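Local coordinates for uncharacterized protein (Legionella longbeachae NSW150, PDB 4JZA), which probably hydrolyses the 3-phosphate of phosphatidylinositol 3-phosphate, as a bacterial phosphoinositide phosphatase likely to act on host lipids, at residues R372-T380 against H394-Y405; A412-P420 against Y547-K557. All blocks are in the same frame, centred on the assembly; numbering follows the deposited sequence.

Contact 1. Residues R372-T380 against H394-Y405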
loop_
_atom_site.group_PDB
_atom_site.type_symbol
_atom_site.label_atom_id
_atom_site.label_comp_id
_atom_site.label_asym_id
_atom_site.label_seq_id
_atom_site.Cartn_x
_atom_site.Cartn_y
_atom_site.Cartn_z
ATOM N N ARG A 372 22.592 -9.911 7.545
ATOM C CA ARG A 372 22.347 -8.500 7.775
ATOM C C ARG A 372 20.843 -8.331 7.578
ATOM O O ARG A 372 20.283 -8.720 6.553
ATOM C CB ARG A 372 23.155 -7.624 6.816
ATOM C CG ARG A 372 24.661 -7.680 7.090
ATOM C CD ARG A 372 25.462 -8.089 5.866
ATOM N NE ARG A 372 25.418 -7.058 4.859
ATOM C CZ ARG A 372 25.624 -7.250 3.562
ATOM N NH1 ARG A 372 25.915 -8.443 3.073
ATOM N NH2 ARG A 372 25.551 -6.212 2.742
ATOM N N TYR A 373 20.190 -7.757 8.576
ATOM C CA TYR A 373 18.739 -7.710 8.627
ATOM C C TYR A 373 18.144 -6.400 8.130
ATOM O O TYR A 373 18.659 -5.332 8.395
ATOM C CB TYR A 373 18.253 -8.046 10.038
ATOM C CG TYR A 373 18.714 -9.404 10.512
ATOM C CD1 TYR A 373 19.986 -9.583 11.020
ATOM C CD2 TYR A 373 17.886 -10.505 10.437
ATOM C CE1 TYR A 373 20.415 -10.818 11.444
ATOM C CE2 TYR A 373 18.313 -11.743 10.862
ATOM C CZ TYR A 373 19.581 -11.890 11.362
ATOM O OH TYR A 373 20.018 -13.115 11.789
ATOM N N ARG A 374 17.063 -6.513 7.373
ATOM C CA ARG A 374 16.431 -5.376 6.729
ATOM C C ARG A 374 14.935 -5.375 6.977
ATOM O O ARG A 374 14.326 -6.418 7.113
ATOM C CB ARG A 374 16.681 -5.444 5.229
ATOM C CG ARG A 374 16.430 -6.819 4.646
ATOM C CD ARG A 374 16.832 -6.903 3.196
ATOM N NE ARG A 374 16.437 -5.716 2.462
ATOM C CZ ARG A 374 16.511 -5.602 1.147
ATOM N NH1 ARG A 374 16.957 -6.605 0.424
ATOM N NH2 ARG A 374 16.141 -4.488 0.558
ATOM N N SER A 375 14.349 -4.192 7.043
ATOM C CA SER A 375 12.914 -4.036 7.194
ATOM C C SER A 375 12.496 -2.640 6.761
ATOM O O SER A 375 13.330 -1.796 6.507
ATOM C CB SER A 375 12.473 -4.313 8.631
ATOM O OG SER A 375 12.503 -3.140 9.417
ATOM N N SER A 376 11.198 -2.414 6.662
ATOM C CA SER A 376 10.661 -1.074 6.546
ATOM C C SER A 376 10.872 -0.365 7.874
ATOM O O SER A 376 10.965 -0.996 8.911
ATOM C CB SER A 376 9.179 -1.116 6.211
ATOM O OG SER A 376 8.971 -1.681 4.941
ATOM N N HIS A 377 10.966 0.952 7.833
ATOM C CA HIS A 377 11.279 1.733 9.008
ATOM C C HIS A 377 10.438 1.226 10.164
ATOM O O HIS A 377 9.340 0.885 9.961
ATOM C CB HIS A 377 10.993 3.226 8.762
ATOM C CG HIS A 377 11.751 4.126 9.689
ATOM N ND1 HIS A 377 11.250 4.524 10.902
ATOM C CD2 HIS A 377 12.997 4.638 9.612
ATOM C CE1 HIS A 377 12.140 5.276 11.515
ATOM N NE2 HIS A 377 13.206 5.372 10.746
ATOM N N ILE A 378 10.968 1.165 11.371
ATOM C CA ILE A 378 10.215 0.608 12.531
ATOM C C ILE A 378 8.960 1.414 12.888
ATOM O O ILE A 378 8.020 0.886 13.463
ATOM C CB ILE A 378 11.100 0.504 13.803
ATOM C CG1 ILE A 378 11.829 1.823 14.099
ATOM C CG2 ILE A 378 12.147 -0.595 13.664
ATOM C CD1 ILE A 378 12.262 1.932 15.539
ATOM N N ALA A 379 8.946 2.691 12.525
ATOM C CA ALA A 379 7.804 3.547 12.809
ATOM C C ALA A 379 6.917 3.583 11.591
ATOM O O ALA A 379 7.389 3.395 10.458
ATOM C CB ALA A 379 8.265 4.941 13.151
ATOM N N THR A 380 5.631 3.826 11.792
ATOM C CA THR A 380 4.706 3.741 10.653
ATOM C C THR A 380 4.254 5.105 10.136
ATOM O O THR A 380 3.640 5.866 10.845
ATOM C CB THR A 380 3.521 2.814 10.952
ATOM O OG1 THR A 380 2.551 2.970 9.927
ATOM C CG2 THR A 380 2.910 3.122 12.313
ATOM N N HIS A 394 3.351 0.124 17.532
ATOM C CA HIS A 394 4.073 -0.141 16.278
ATOM C C HIS A 394 5.608 -0.025 16.396
ATOM O O HIS A 394 6.345 -0.965 16.047
ATOM C CB HIS A 394 3.562 0.777 15.161
ATOM C CG HIS A 394 2.235 0.380 14.622
ATOM N ND1 HIS A 394 2.087 -0.199 13.384
ATOM C CD2 HIS A 394 0.994 0.445 15.156
ATOM C CE1 HIS A 394 0.806 -0.449 13.169
ATOM N NE2 HIS A 394 0.121 -0.077 14.232
ATOM N N SER A 395 6.096 1.120 16.864
ATOM C CA SER A 395 7.528 1.290 16.949
ATOM C C SER A 395 8.149 0.338 17.959
ATOM O O SER A 395 9.152 -0.319 17.675
ATOM C CB SER A 395 7.893 2.748 17.206
ATOM O OG SER A 395 7.435 3.182 18.465
ATOM N N ASP A 396 7.531 0.181 19.118
ATOM C CA ASP A 396 8.098 -0.731 20.138
ATOM C C ASP A 396 8.129 -2.156 19.620
ATOM O O ASP A 396 9.159 -2.837 19.655
ATOM C CB ASP A 396 7.270 -0.768 21.452
ATOM C CG ASP A 396 7.330 0.530 22.293
ATOM O OD1 ASP A 396 8.333 1.286 22.271
ATOM O OD2 ASP A 396 6.327 0.757 23.010
ATOM N N SER A 397 6.964 -2.621 19.198
ATOM C CA SER A 397 6.806 -3.990 18.799
ATOM C C SER A 397 7.716 -4.284 17.647
ATOM O O SER A 397 8.295 -5.367 17.595
ATOM C CB SER A 397 5.343 -4.336 18.449
ATOM O OG SER A 397 4.525 -4.608 19.609
ATOM N N ASN A 398 7.870 -3.324 16.739
ATOM C CA ASN A 398 8.745 -3.508 15.550
ATOM C C ASN A 398 10.234 -3.451 15.909
ATOM O O ASN A 398 11.047 -4.263 15.451
ATOM C CB ASN A 398 8.428 -2.479 14.440
ATOM C CG ASN A 398 7.159 -2.804 13.681
ATOM O OD1 ASN A 398 6.683 -3.941 13.686
ATOM N ND2 ASN A 398 6.590 -1.802 13.044
ATOM N N LEU A 399 10.591 -2.511 16.762
ATOM C CA LEU A 399 11.958 -2.489 17.253
ATOM C C LEU A 399 12.337 -3.830 17.923
ATOM O O LEU A 399 13.383 -4.366 17.628
ATOM C CB LEU A 399 12.153 -1.334 18.217
ATOM C CG LEU A 399 13.519 -1.227 18.858
ATOM C CD1 LEU A 399 14.608 -1.136 17.766
ATOM C CD2 LEU A 399 13.507 0.005 19.780
ATOM N N ALA A 400 11.486 -4.362 18.807
ATOM C CA ALA A 400 11.748 -5.657 19.459
ATOM C C ALA A 400 11.885 -6.761 18.436
ATOM O O ALA A 400 12.708 -7.646 18.584
ATOM C CB ALA A 400 10.644 -6.020 20.454
ATOM N N LYS A 401 11.078 -6.745 17.387
ATOM C CA LYS A 401 11.091 -7.893 16.508
ATOM C C LYS A 401 12.382 -7.893 15.670
ATOM O O LYS A 401 12.958 -8.922 15.334
ATOM C CB LYS A 401 9.879 -7.846 15.641
ATOM C CG LYS A 401 9.775 -9.046 14.762
ATOM C CD LYS A 401 9.772 -10.325 15.555
ATOM C CE LYS A 401 9.387 -11.459 14.628
ATOM N NZ LYS A 401 9.384 -12.782 15.333
ATOM N N VAL A 402 12.846 -6.699 15.409
ATOM C CA VAL A 402 13.943 -6.442 14.501
ATOM C C VAL A 402 15.307 -6.644 15.238
ATOM O O VAL A 402 16.370 -6.892 14.626
ATOM C CB VAL A 402 13.652 -5.031 13.843
ATOM C CG1 VAL A 402 14.798 -4.063 13.880
ATOM C CG2 VAL A 402 13.056 -5.194 12.450
HETATM N N MSE A 403 15.260 -6.594 16.563
HETATM C CA MSE A 403 16.408 -6.921 17.388
HETATM C C MSE A 403 16.387 -8.377 17.801
HETATM O O MSE A 403 17.261 -8.825 18.551
HETATM C CB MSE A 403 16.364 -6.024 18.609
HETATM C CG MSE A 403 16.485 -4.559 18.227
HETATM SE SE MSE A 403 18.326 -4.180 17.657
HETATM C CE MSE A 403 18.035 -3.031 16.105
ATOM N N GLU A 404 15.440 -9.166 17.307
ATOM C CA GLU A 404 15.291 -10.514 17.843
ATOM C C GLU A 404 16.579 -11.347 17.714
ATOM O O GLU A 404 16.809 -12.159 18.553
ATOM C CB GLU A 404 14.047 -11.254 17.283
ATOM C CG GLU A 404 14.169 -11.817 15.855
ATOM C CD GLU A 404 12.838 -12.326 15.264
ATOM O OE1 GLU A 404 12.038 -12.922 16.023
ATOM O OE2 GLU A 404 12.589 -12.171 14.032
ATOM N N TYR A 405 17.422 -11.146 16.694
ATOM C CA TYR A 405 18.606 -12.016 16.484
ATOM C C TYR A 405 19.868 -11.424 17.046
ATOM O O TYR A 405 20.941 -12.037 17.006
ATOM C CB TYR A 405 18.794 -12.377 15.033
ATOM C CG TYR A 405 17.838 -13.427 14.574
ATOM C CD1 TYR A 405 18.047 -14.775 14.866
ATOM C CD2 TYR A 405 16.691 -13.081 13.827
ATOM C CE1 TYR A 405 17.150 -15.765 14.433
ATOM C CE2 TYR A 405 15.785 -14.060 13.383
ATOM C CZ TYR A 405 16.029 -15.399 13.691
ATOM O OH TYR A 405 15.150 -16.344 13.272
#

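Contact 2. Residues A412-P420 against Y547-K557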
loop_
_atom_site.group_PDB
_atom_site.type_symbol
_atom_site.label_atom_id
_atom_site.label_comp_id
_atom_site.label_asym_id
_atom_site.label_seq_id
_atom_site.Cartn_x
_atom_site.Cartn_y
_atom_site.Cartn_z
ATOM N N ALA A 412 24.789 -3.609 18.701
ATOM C CA ALA A 412 23.658 -3.651 17.787
ATOM C C ALA A 412 23.477 -2.307 17.188
ATOM O O ALA A 412 23.395 -1.310 17.914
ATOM C CB ALA A 412 22.409 -4.025 18.532
ATOM N N ILE A 413 23.354 -2.268 15.868
ATOM C CA ILE A 413 23.139 -0.994 15.192
ATOM C C ILE A 413 21.747 -0.908 14.614
ATOM O O ILE A 413 21.191 -1.911 14.147
ATOM C CB ILE A 413 24.186 -0.759 14.112
ATOM C CG1 ILE A 413 24.095 0.684 13.619
ATOM C CG2 ILE A 413 24.058 -1.760 12.969
ATOM C CD1 ILE A 413 25.364 1.130 12.943
ATOM N N LEU A 414 21.164 0.285 14.710
ATOM C CA LEU A 414 19.934 0.654 13.975
ATOM C C LEU A 414 20.282 1.739 12.973
ATOM O O LEU A 414 20.290 2.932 13.283
ATOM C CB LEU A 414 18.865 1.172 14.930
ATOM C CG LEU A 414 17.397 1.182 14.512
ATOM C CD1 LEU A 414 16.494 1.698 15.629
ATOM C CD2 LEU A 414 17.225 2.000 13.258
ATOM N N GLN A 415 20.621 1.316 11.767
ATOM C CA GLN A 415 21.081 2.239 10.751
ATOM C C GLN A 415 19.941 2.633 9.833
ATOM O O GLN A 415 19.415 1.810 9.108
ATOM C CB GLN A 415 22.200 1.601 9.943
ATOM C CG GLN A 415 23.012 2.581 9.128
ATOM C CD GLN A 415 23.890 1.890 8.123
ATOM O OE1 GLN A 415 23.415 1.117 7.302
ATOM N NE2 GLN A 415 25.177 2.165 8.179
ATOM N N THR A 416 19.555 3.898 9.877
ATOM C CA THR A 416 18.449 4.362 9.069
ATOM C C THR A 416 18.923 5.273 7.959
ATOM O O THR A 416 19.758 6.141 8.162
ATOM C CB THR A 416 17.400 5.107 9.906
ATOM O OG1 THR A 416 17.969 6.307 10.426
ATOM C CG2 THR A 416 16.925 4.246 11.042
ATOM N N LEU A 417 18.366 5.067 6.777
ATOM C CA LEU A 417 18.695 5.884 5.631
ATOM C C LEU A 417 17.504 6.741 5.249
ATOM O O LEU A 417 16.850 6.484 4.259
ATOM C CB LEU A 417 19.107 4.995 4.466
ATOM C CG LEU A 417 20.275 4.067 4.791
ATOM C CD1 LEU A 417 20.550 3.086 3.671
ATOM C CD2 LEU A 417 21.520 4.866 5.130
ATOM N N ILE A 418 17.224 7.757 6.051
ATOM C CA ILE A 418 16.105 8.643 5.785
ATOM C C ILE A 418 16.507 10.101 5.932
ATOM O O ILE A 418 17.537 10.408 6.504
ATOM C CB ILE A 418 14.895 8.325 6.680
ATOM C CG1 ILE A 418 15.109 8.844 8.094
ATOM C CG2 ILE A 418 14.626 6.835 6.696
ATOM C CD1 ILE A 418 13.988 8.479 9.029
ATOM N N SER A 419 15.688 10.995 5.398
ATOM C CA SER A 419 16.026 12.406 5.351
ATOM C C SER A 419 14.946 13.314 5.909
ATOM O O SER A 419 14.108 13.815 5.174
ATOM C CB SER A 419 16.339 12.812 3.918
ATOM O OG SER A 419 17.223 11.890 3.331
ATOM N N PRO A 420 14.988 13.527 7.215
ATOM C CA PRO A 420 14.076 14.445 7.905
ATOM C C PRO A 420 14.168 15.820 7.306
ATOM O O PRO A 420 15.271 16.265 7.034
ATOM C CB PRO A 420 14.625 14.495 9.327
ATOM C CG PRO A 420 15.411 13.250 9.458
ATOM C CD PRO A 420 15.984 12.959 8.118
ATOM N N TYR A 547 21.478 -4.260 11.559
ATOM C CA TYR A 547 20.117 -3.937 11.142
ATOM C C TYR A 547 20.079 -2.538 10.554
ATOM O O TYR A 547 20.783 -1.612 11.028
ATOM C CB TYR A 547 19.076 -4.043 12.295
ATOM C CG TYR A 547 17.715 -3.483 11.888
ATOM C CD1 TYR A 547 16.845 -4.207 11.039
ATOM C CD2 TYR A 547 17.344 -2.210 12.257
ATOM C CE1 TYR A 547 15.610 -3.689 10.630
ATOM C CE2 TYR A 547 16.140 -1.676 11.855
ATOM C CZ TYR A 547 15.265 -2.418 11.027
ATOM O OH TYR A 547 14.080 -1.837 10.599
ATOM N N GLY A 548 19.226 -2.375 9.544
ATOM C CA GLY A 548 18.959 -1.045 9.008
ATOM C C GLY A 548 17.709 -0.987 8.168
ATOM O O GLY A 548 17.108 -2.014 7.851
ATOM N N SER A 549 17.279 0.239 7.880
ATOM C CA SER A 549 16.161 0.472 7.006
ATOM C C SER A 549 16.299 1.815 6.333
ATOM O O SER A 549 17.019 2.686 6.806
ATOM C CB SER A 549 14.885 0.470 7.798
ATOM O OG SER A 549 14.850 1.614 8.607
ATOM N N CYS A 550 15.615 1.949 5.204
ATOM C CA CYS A 550 15.228 3.232 4.671
ATOM C C CYS A 550 13.737 3.317 4.974
ATOM O O CYS A 550 13.270 2.555 5.774
ATOM C CB CYS A 550 15.508 3.277 3.190
ATOM S SG CYS A 550 14.799 1.918 2.240
ATOM N N VAL A 551 12.983 4.229 4.385
ATOM C CA VAL A 551 11.572 4.338 4.769
ATOM C C VAL A 551 10.817 3.037 4.435
ATOM O O VAL A 551 10.017 2.557 5.222
ATOM C CB VAL A 551 10.860 5.542 4.075
ATOM C CG1 VAL A 551 9.367 5.511 4.331
ATOM C CG2 VAL A 551 11.427 6.873 4.563
ATOM N N SER A 552 11.034 2.511 3.241
ATOM C CA SER A 552 10.344 1.320 2.790
ATOM C C SER A 552 11.184 0.050 2.915
ATOM O O SER A 552 10.653 -1.046 2.825
ATOM C CB SER A 552 10.042 1.461 1.322
ATOM O OG SER A 552 11.259 1.456 0.585
ATOM N N GLY A 553 12.491 0.210 3.025
ATOM C CA GLY A 553 13.385 -0.920 3.115
ATOM C C GLY A 553 13.711 -1.556 1.781
ATOM O O GLY A 553 14.393 -2.564 1.738
ATOM N N LYS A 554 13.218 -0.991 0.688
ATOM C CA LYS A 554 13.536 -1.546 -0.615
ATOM C C LYS A 554 14.408 -0.670 -1.490
ATOM O O LYS A 554 14.819 -1.090 -2.558
ATOM C CB LYS A 554 12.265 -1.923 -1.371
ATOM C CG LYS A 554 11.084 -1.023 -1.099
ATOM C CD LYS A 554 9.953 -1.331 -2.055
ATOM C CE LYS A 554 9.048 -0.131 -2.243
ATOM N NZ LYS A 554 9.566 0.801 -3.273
ATOM N N ASP A 555 14.690 0.546 -1.054
ATOM C CA ASP A 555 15.345 1.489 -1.943
ATOM C C ASP A 555 16.751 1.906 -1.546
ATOM O O ASP A 555 17.713 1.362 -2.051
ATOM C CB ASP A 555 14.437 2.684 -2.191
ATOM C CG ASP A 555 13.140 2.280 -2.843
ATOM O OD1 ASP A 555 13.187 1.558 -3.849
ATOM O OD2 ASP A 555 12.069 2.663 -2.353
ATOM N N ARG A 556 16.874 2.845 -0.628
ATOM C CA ARG A 556 18.184 3.259 -0.182
ATOM C C ARG A 556 18.883 2.082 0.471
ATOM O O ARG A 556 20.080 1.897 0.322
ATOM C CB ARG A 556 18.088 4.449 0.755
ATOM C CG ARG A 556 18.022 5.764 0.014
ATOM C CD ARG A 556 18.144 6.950 0.943
ATOM N NE ARG A 556 19.506 7.119 1.413
ATOM C CZ ARG A 556 19.882 8.037 2.286
ATOM N NH1 ARG A 556 18.999 8.875 2.782
ATOM N NH2 ARG A 556 21.138 8.114 2.662
ATOM N N LYS A 557 18.112 1.291 1.195
ATOM C CA LYS A 557 18.615 0.112 1.863
ATOM C C LYS A 557 19.156 -0.910 0.876
ATOM O O LYS A 557 20.154 -1.556 1.136
ATOM C CB LYS A 557 17.514 -0.513 2.708
ATOM C CG LYS A 557 17.975 -1.670 3.565
ATOM C CD LYS A 557 19.056 -1.234 4.526
ATOM C CE LYS A 557 19.631 -2.425 5.258
ATOM N NZ LYS A 557 20.845 -2.046 6.018
HETATM O O HOH W 1 14.430 6.218 2.790
HETATM O O HOH W 2 16.401 9.791 2.129
#

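Contact 1. Residues R372-T380 against H394-Y405
Asn398 reaches from helix 388-402 to the chain that leaves strand 365-374 and takes hold of the backbone of Ile378: ND2 donates to Ile378 O over 3.1 Å, with an almost straight N-H...O angle of 169°. The oxygen lies practically in the Asn398 amide plane, whereas the nitrogen comes in tilted from the plane of the carbonyl. The same oxygen is also approached by the CA-H of Ser395, with Ser395 CA 3.5 Å from Ile378 O. The Ile378 side chain itself lies on the helix. Chi1 of 50° places CG1 in the notch flanked by the residue's own N and C, and the two branches spread over Leu399: Ile378 CG2 is 4.0 Å from Leu399 N, and Ile378 CD1 is 4.2 Å from Leu399 CB. Further along, Val402 CG2 touches Ser375 OG at 3.7 Å, a hydroxyl that probably pairs with that of Tyr547 on strand 545-549. At one end of the contact Thr380 turns its methyl to the imidazole of His394, CG2 to ND1 3.6 Å, while Thr380 OG1 bonds to Arg343 O. At the other end Tyr373 and Tyr405 meet with near-parallel planes, 13° apart. The rings are slid so far that they barely overlap, the centroids being 5.4 Å apart; Tyr373 OH therefore lies by Tyr405 CB, at 3.5 Å. Tyr405 is on the solvent side, unlike most of the residues here. The whole is the first half of a beta-alpha-beta crossover: strand 365-374 runs into a loop, and the following helix packs back on that loop before the chain enters the parallel strand 412-416.

Contact 2. Residues A412-P420 against Y547-K557
Strands 412-416 and 545-549 run parallel, their local axes 4.6 Å apart at closest and 16° from alignment, with Gln415 N bonded to Tyr547 O (3.0 Å) and Leu417 N to Ser549 O (2.7 Å). On the face they share, Leu414 runs alongside Tyr547 in the same direction, its CG 4.1 Å from Tyr547 CD2 at the ring edge. Past the strands Leu417 carries the packing: its CB sits over one face of the Arg556 guanidinium, toward the rim, 3.7 Å from Arg556 NE. Arg556 bends at chi3 (74°), and NH1 donates to a water 2.8 Å away, in the guanidinium plane, which is in turn hydrogen-bonded to Ser419 OG. A second water links Leu417 O with Val551 N, while Ile418 CG2 abuts Val551 CG2 at 3.8 Å. The run from Cys550 to Arg556 fits the CX5R signature of cysteine-based phosphatases, so this run is probably the phosphate-binding P-loop, entered directly from strand 545-549. Strand 462-465 flanks 412-416 on its other side; helix 441-454 packs by Leu414 and Val551, and helix 524-542 against Ile413 and Leu417 and, through Gln536, on Gln415.

How the contacts relate
Coming from the N terminus, contact 1 closes a short loop, in which strand 365-374 hands over to helix 388-402. Only then does the chain enter strand 412-416, whose partner in contact 2 arrives more than a hundred residues later, after helices 441-454 and 524-542 have been laid down. The two contacts are thus in series, neither enclosing the other. In space they meet because strand 545-549 is inserted between 365-374 and 412-416, making all three parallel neighbours in one sheet. Val402 packs on the Tyr547 ring, and Ser376 OG probably bonds to Ser552 O, joining the loop of contact 1 to the Cys550-Arg556 loop.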